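Local coordinates for protein beta-glucuronidase (Dictyoglomus thermophilum, PDB 6XXW) that probably hydrolyses beta-D-glucuronides, releasing glucuronic acid, as a glycoside hydrolase of family 2, at residues L503-S512 with E524-V535. Numbering follows the deposited sequence. Where two conformers were deposited one is given.
Sequences LSEFGADAIS and EEYQQEMIKRFV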
loop_
_atom_site.group_PDB
_atom_site.type_symbol
_atom_site.label_atom_id
_atom_site.label_comp_id
_atom_site.label_asym_id
_atom_site.label_seq_id
_atom_site.Cartn_x
_atom_site.Cartn_y
_atom_site.Cartn_z
ATOM N N LEU A 503 30.801 -6.868 7.782
ATOM C CA LEU A 503 30.028 -5.831 7.101
ATOM C C LEU A 503 28.830 -5.573 8.002
ATOM O O LEU A 503 27.816 -6.272 7.932
ATOM C CB LEU A 503 29.612 -6.261 5.692
ATOM C CG LEU A 503 28.886 -5.198 4.859
ATOM C CD1 LEU A 503 29.794 -4.022 4.611
ATOM C CD2 LEU A 503 28.395 -5.769 3.521
ATOM N N SER A 504 28.951 -4.554 8.864
ATOM C CA SER A 504 28.012 -4.368 9.968
ATOM C C SER A 504 26.723 -3.651 9.578
ATOM O O SER A 504 25.759 -3.689 10.356
ATOM C CB SER A 504 28.696 -3.615 11.115
ATOM O OG SER A 504 29.399 -2.481 10.636
ATOM N N GLU A 505 26.674 -3.007 8.413
ATOM C CA GLU A 505 25.434 -2.432 7.907
ATOM C C GLU A 505 25.505 -2.360 6.393
ATOM O O GLU A 505 26.549 -2.028 5.826
ATOM C CB GLU A 505 25.171 -1.016 8.421
ATOM C CG GLU A 505 24.776 -0.893 9.871
ATOM C CD GLU A 505 24.365 0.526 10.236
ATOM O OE1 GLU A 505 23.967 1.289 9.318
ATOM O OE2 GLU A 505 24.431 0.875 11.439
ATOM N N PHE A 506 24.373 -2.626 5.761
ATOM C CA PHE A 506 24.150 -2.358 4.349
ATOM C C PHE A 506 22.678 -2.625 4.093
ATOM O O PHE A 506 22.078 -3.480 4.747
ATOM C CB PHE A 506 25.046 -3.208 3.424
ATOM C CG PHE A 506 24.843 -4.705 3.540
ATOM C CD1 PHE A 506 25.211 -5.391 4.690
ATOM C CD2 PHE A 506 24.321 -5.429 2.463
ATOM C CE1 PHE A 506 25.044 -6.754 4.791
ATOM C CE2 PHE A 506 24.148 -6.801 2.537
ATOM C CZ PHE A 506 24.506 -7.480 3.702
ATOM N N GLY A 507 22.103 -1.870 3.174
ATOM C CA GLY A 507 20.690 -2.016 2.896
ATOM C C GLY A 507 20.153 -0.805 2.168
ATOM O O GLY A 507 20.879 0.143 1.858
ATOM N N ALA A 508 18.845 -0.867 1.905
ATOM C CA ALA A 508 18.136 0.117 1.099
ATOM C C ALA A 508 16.732 0.286 1.664
ATOM O O ALA A 508 16.141 -0.689 2.133
ATOM C CB ALA A 508 18.073 -0.335 -0.368
ATOM N N ASP A 509 16.205 1.512 1.646
ATOM C CA ASP A 509 14.810 1.710 2.035
ATOM C C ASP A 509 13.900 1.017 1.030
ATOM O O ASP A 509 14.144 1.073 -0.176
ATOM C CB ASP A 509 14.449 3.196 2.091
ATOM C CG ASP A 509 15.163 3.938 3.197
ATOM O OD1 ASP A 509 16.364 4.257 3.015
ATOM O OD2 ASP A 509 14.517 4.222 4.231
ATOM N N ALA A 510 12.864 0.331 1.527
ATOM C CA ALA A 510 11.873 -0.300 0.657
ATOM C C ALA A 510 10.489 -0.099 1.258
ATOM O O ALA A 510 10.239 -0.508 2.395
ATOM C CB ALA A 510 12.154 -1.795 0.451
ATOM N N ILE A 511 9.601 0.554 0.518
ATOM C CA ILE A 511 8.210 0.641 0.940
ATOM C C ILE A 511 7.540 -0.683 0.602
ATOM O O ILE A 511 7.617 -1.146 -0.539
ATOM C CB ILE A 511 7.486 1.807 0.249
ATOM C CG1 ILE A 511 8.252 3.126 0.407
ATOM C CG2 ILE A 511 6.059 1.924 0.797
ATOM C CD1 ILE A 511 8.597 3.463 1.819
ATOM N N SER A 512 6.893 -1.298 1.590
ATOM C CA SER A 512 6.180 -2.545 1.341
ATOM C C SER A 512 5.134 -2.346 0.242
ATOM O O SER A 512 4.319 -1.427 0.307
ATOM C CB SER A 512 5.520 -3.025 2.641
ATOM O OG SER A 512 4.948 -4.303 2.461
ATOM N N GLU A 524 10.942 -3.038 -3.229
ATOM C CA GLU A 524 11.419 -4.276 -2.621
ATOM C C GLU A 524 12.474 -4.948 -3.488
ATOM O O GLU A 524 13.410 -5.566 -2.960
ATOM C CB GLU A 524 10.240 -5.228 -2.368
ATOM C CG GLU A 524 9.164 -4.645 -1.451
ATOM C CD GLU A 524 8.169 -5.703 -0.950
ATOM O OE1 GLU A 524 8.581 -6.876 -0.784
ATOM O OE2 GLU A 524 6.988 -5.360 -0.732
ATOM N N GLU A 525 12.350 -4.827 -4.820
ATOM C CA GLU A 525 13.330 -5.428 -5.718
ATOM C C GLU A 525 14.707 -4.806 -5.527
ATOM O O GLU A 525 15.718 -5.517 -5.499
ATOM C CB GLU A 525 12.879 -5.271 -7.172
ATOM C CG GLU A 525 11.821 -6.294 -7.592
ATOM C CD GLU A 525 10.433 -5.936 -7.085
ATOM O OE1 GLU A 525 10.255 -4.801 -6.579
ATOM O OE2 GLU A 525 9.527 -6.789 -7.191
ATOM N N TYR A 526 14.769 -3.475 -5.423
ATOM C CA TYR A 526 16.063 -2.823 -5.296
ATOM C C TYR A 526 16.740 -3.238 -4.003
ATOM O O TYR A 526 17.945 -3.518 -3.988
ATOM C CB TYR A 526 15.905 -1.304 -5.364
ATOM C CG TYR A 526 17.218 -0.586 -5.624
ATOM C CD1 TYR A 526 18.091 -0.294 -4.572
ATOM C CD2 TYR A 526 17.598 -0.233 -6.910
ATOM C CE1 TYR A 526 19.301 0.344 -4.796
ATOM C CE2 TYR A 526 18.800 0.420 -7.148
ATOM C CZ TYR A 526 19.649 0.702 -6.082
ATOM O OH TYR A 526 20.845 1.341 -6.305
ATOM N N GLN A 527 15.971 -3.306 -2.910
ATOM C CA GLN A 527 16.535 -3.734 -1.637
ATOM C C GLN A 527 17.129 -5.137 -1.747
ATOM O O GLN A 527 18.260 -5.380 -1.302
ATOM C CB GLN A 527 15.466 -3.658 -0.541
ATOM C CG GLN A 527 15.918 -4.239 0.809
ATOM C CD GLN A 527 14.771 -4.323 1.812
ATOM O OE1 GLN A 527 13.637 -4.620 1.447
ATOM N NE2 GLN A 527 15.069 -4.067 3.078
ATOM N N GLN A 528 16.392 -6.070 -2.362
ATOM C CA GLN A 528 16.889 -7.440 -2.496
ATOM C C GLN A 528 18.110 -7.512 -3.409
ATOM O O GLN A 528 19.071 -8.224 -3.105
ATOM C CB GLN A 528 15.776 -8.373 -3.016
ATOM C CG GLN A 528 16.266 -9.775 -3.433
ATOM C CD GLN A 528 15.139 -10.792 -3.591
ATOM O OE1 GLN A 528 14.376 -11.041 -2.660
ATOM N NE2 GLN A 528 15.031 -11.376 -4.778
ATOM N N GLU A 529 18.092 -6.800 -4.541
ATOM C CA GLU A 529 19.223 -6.888 -5.464
ATOM C C GLU A 529 20.481 -6.287 -4.848
ATOM O O GLU A 529 21.575 -6.848 -4.972
ATOM C CB GLU A 529 18.885 -6.191 -6.782
ATOM C CG GLU A 529 19.934 -6.382 -7.878
ATOM C CD GLU A 529 20.036 -7.823 -8.366
ATOM O OE1 GLU A 529 19.042 -8.576 -8.265
ATOM O OE2 GLU A 529 21.126 -8.203 -8.848
ATOM N N MET A 530 20.342 -5.142 -4.182
ATOM C CA MET A 530 21.489 -4.542 -3.513
ATOM C C MET A 530 22.084 -5.510 -2.495
ATOM O O MET A 530 23.292 -5.771 -2.493
ATOM C CB MET A 530 21.065 -3.238 -2.838
ATOM C CG MET A 530 22.168 -2.631 -1.984
ATOM S SD MET A 530 21.600 -1.156 -1.112
ATOM C CE MET A 530 23.129 -0.653 -0.294
ATOM N N ILE A 531 21.239 -6.086 -1.643
ATOM C CA ILE A 531 21.741 -6.969 -0.595
ATOM C C ILE A 531 22.386 -8.204 -1.213
ATOM O O ILE A 531 23.464 -8.642 -0.789
ATOM C CB ILE A 531 20.599 -7.321 0.382
ATOM C CG1 ILE A 531 20.346 -6.145 1.334
ATOM C CG2 ILE A 531 20.903 -8.592 1.153
ATOM C CD1 ILE A 531 19.056 -6.263 2.133
ATOM N N LYS A 532 21.766 -8.744 -2.269
ATOM C CA LYS A 532 22.301 -9.924 -2.945
ATOM C C LYS A 532 23.687 -9.663 -3.524
ATOM O O LYS A 532 24.578 -10.517 -3.438
ATOM C CB LYS A 532 21.334 -10.363 -4.048
ATOM C CG LYS A 532 21.822 -11.506 -4.908
ATOM C CD LYS A 532 20.729 -11.959 -5.877
ATOM C CE LYS A 532 20.639 -11.047 -7.097
ATOM N NZ LYS A 532 19.775 -11.628 -8.183
ATOM N N ARG A 533 23.890 -8.490 -4.121
ATOM C CA ARG A 533 25.178 -8.194 -4.740
ATOM C C ARG A 533 26.251 -7.940 -3.689
ATOM O O ARG A 533 27.415 -8.314 -3.879
ATOM C CB ARG A 533 25.037 -6.994 -5.675
ATOM C CG ARG A 533 24.156 -7.282 -6.884
ATOM C CD ARG A 533 24.093 -6.084 -7.801
ATOM N NE ARG A 533 25.309 -5.951 -8.597
ATOM C CZ ARG A 533 25.335 -5.498 -9.847
ATOM N NH1 ARG A 533 24.206 -5.133 -10.442
ATOM N NH2 ARG A 533 26.487 -5.404 -10.500
ATOM N N PHE A 534 25.882 -7.299 -2.581
ATOM C CA PHE A 534 26.835 -7.107 -1.489
ATOM C C PHE A 534 27.353 -8.454 -0.973
ATOM O O PHE A 534 28.565 -8.658 -0.848
ATOM C CB PHE A 534 26.179 -6.324 -0.349
ATOM C CG PHE A 534 26.329 -4.827 -0.441
ATOM C CD1 PHE A 534 25.752 -4.107 -1.478
ATOM C CD2 PHE A 534 27.025 -4.130 0.543
ATOM C CE1 PHE A 534 25.874 -2.720 -1.535
ATOM C CE2 PHE A 534 27.162 -2.749 0.484
ATOM C CZ PHE A 534 26.581 -2.039 -0.551
ATOM N N VAL A 535 26.451 -9.399 -0.680
ATOM C CA VAL A 535 26.923 -10.641 -0.062
ATOM C C VAL A 535 27.665 -11.537 -1.049
ATOM O O VAL A 535 28.519 -12.334 -0.629
ATOM C CB VAL A 535 25.781 -11.402 0.634
ATOM C CG1 VAL A 535 25.165 -10.520 1.725
ATOM C CG2 VAL A 535 24.728 -11.905 -0.379
HETATM O O HOH W 1 17.642 -2.939 3.996
#
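Phe506 packs its ring against the helical segment 524-535, beside that of Phe534. The two planes lie at 11° to each other, yet the centroids are 5.2 Å apart, so this near-parallel pair is slid until the rings barely overlap, and the closest touch is Phe506 CD2 on Phe534 CB at 3.5 Å. The Phe506 side chain gets there with CG between its backbone N and carbonyl carbon (chi1 61°). Its far end, CZ, meets Val535 CG1 at 3.7 Å, while CE2 rests against the CG1 and CG2 branches of Ile531. Leu503 CD2 serves both rings: it sits over one face of Phe506, offset toward the rim, and meets Phe534 CD2 at that ring's edge, 3.7 Å away. A smaller alanine in place of Phe506 would probably open a gap between Leu503, Ile531 and Val535 and leave Phe534 without the near-parallel ring beside it.

Further along, Ala508 CB lies 3.7 Å from Met530 SD and near the plane of the Tyr526 ring, at its edge. The extended Met530 chain carries CE to Gly507 O, a buried carbonyl with no polar partner in the model. One water links the segments, accepting from Ala508 N and, at 3.0 Å, from Gln527 NE2, whose side chain has its stronger polar partner in Gly570. Near Ser512, Glu524 OE2 is bonded to Gly513 N of its own chain and to His515 of the second subunit, and OE1 to Met580 N, which places this end at a subunit interface.

In the second shell, Ile549 of strand 544-550 backs Phe506 and Ile531, and Ile482 and Leu486 of helix 482-497 touch Phe534. Strand 501-505, helix 524-538 and strand 544-550 follow in order as a beta-alpha-beta unit of the TIM barrel. Direct contacts between the segments are van der Waals, so side-chain fit rather than directional bonding probably sets how the loop lies on the helix.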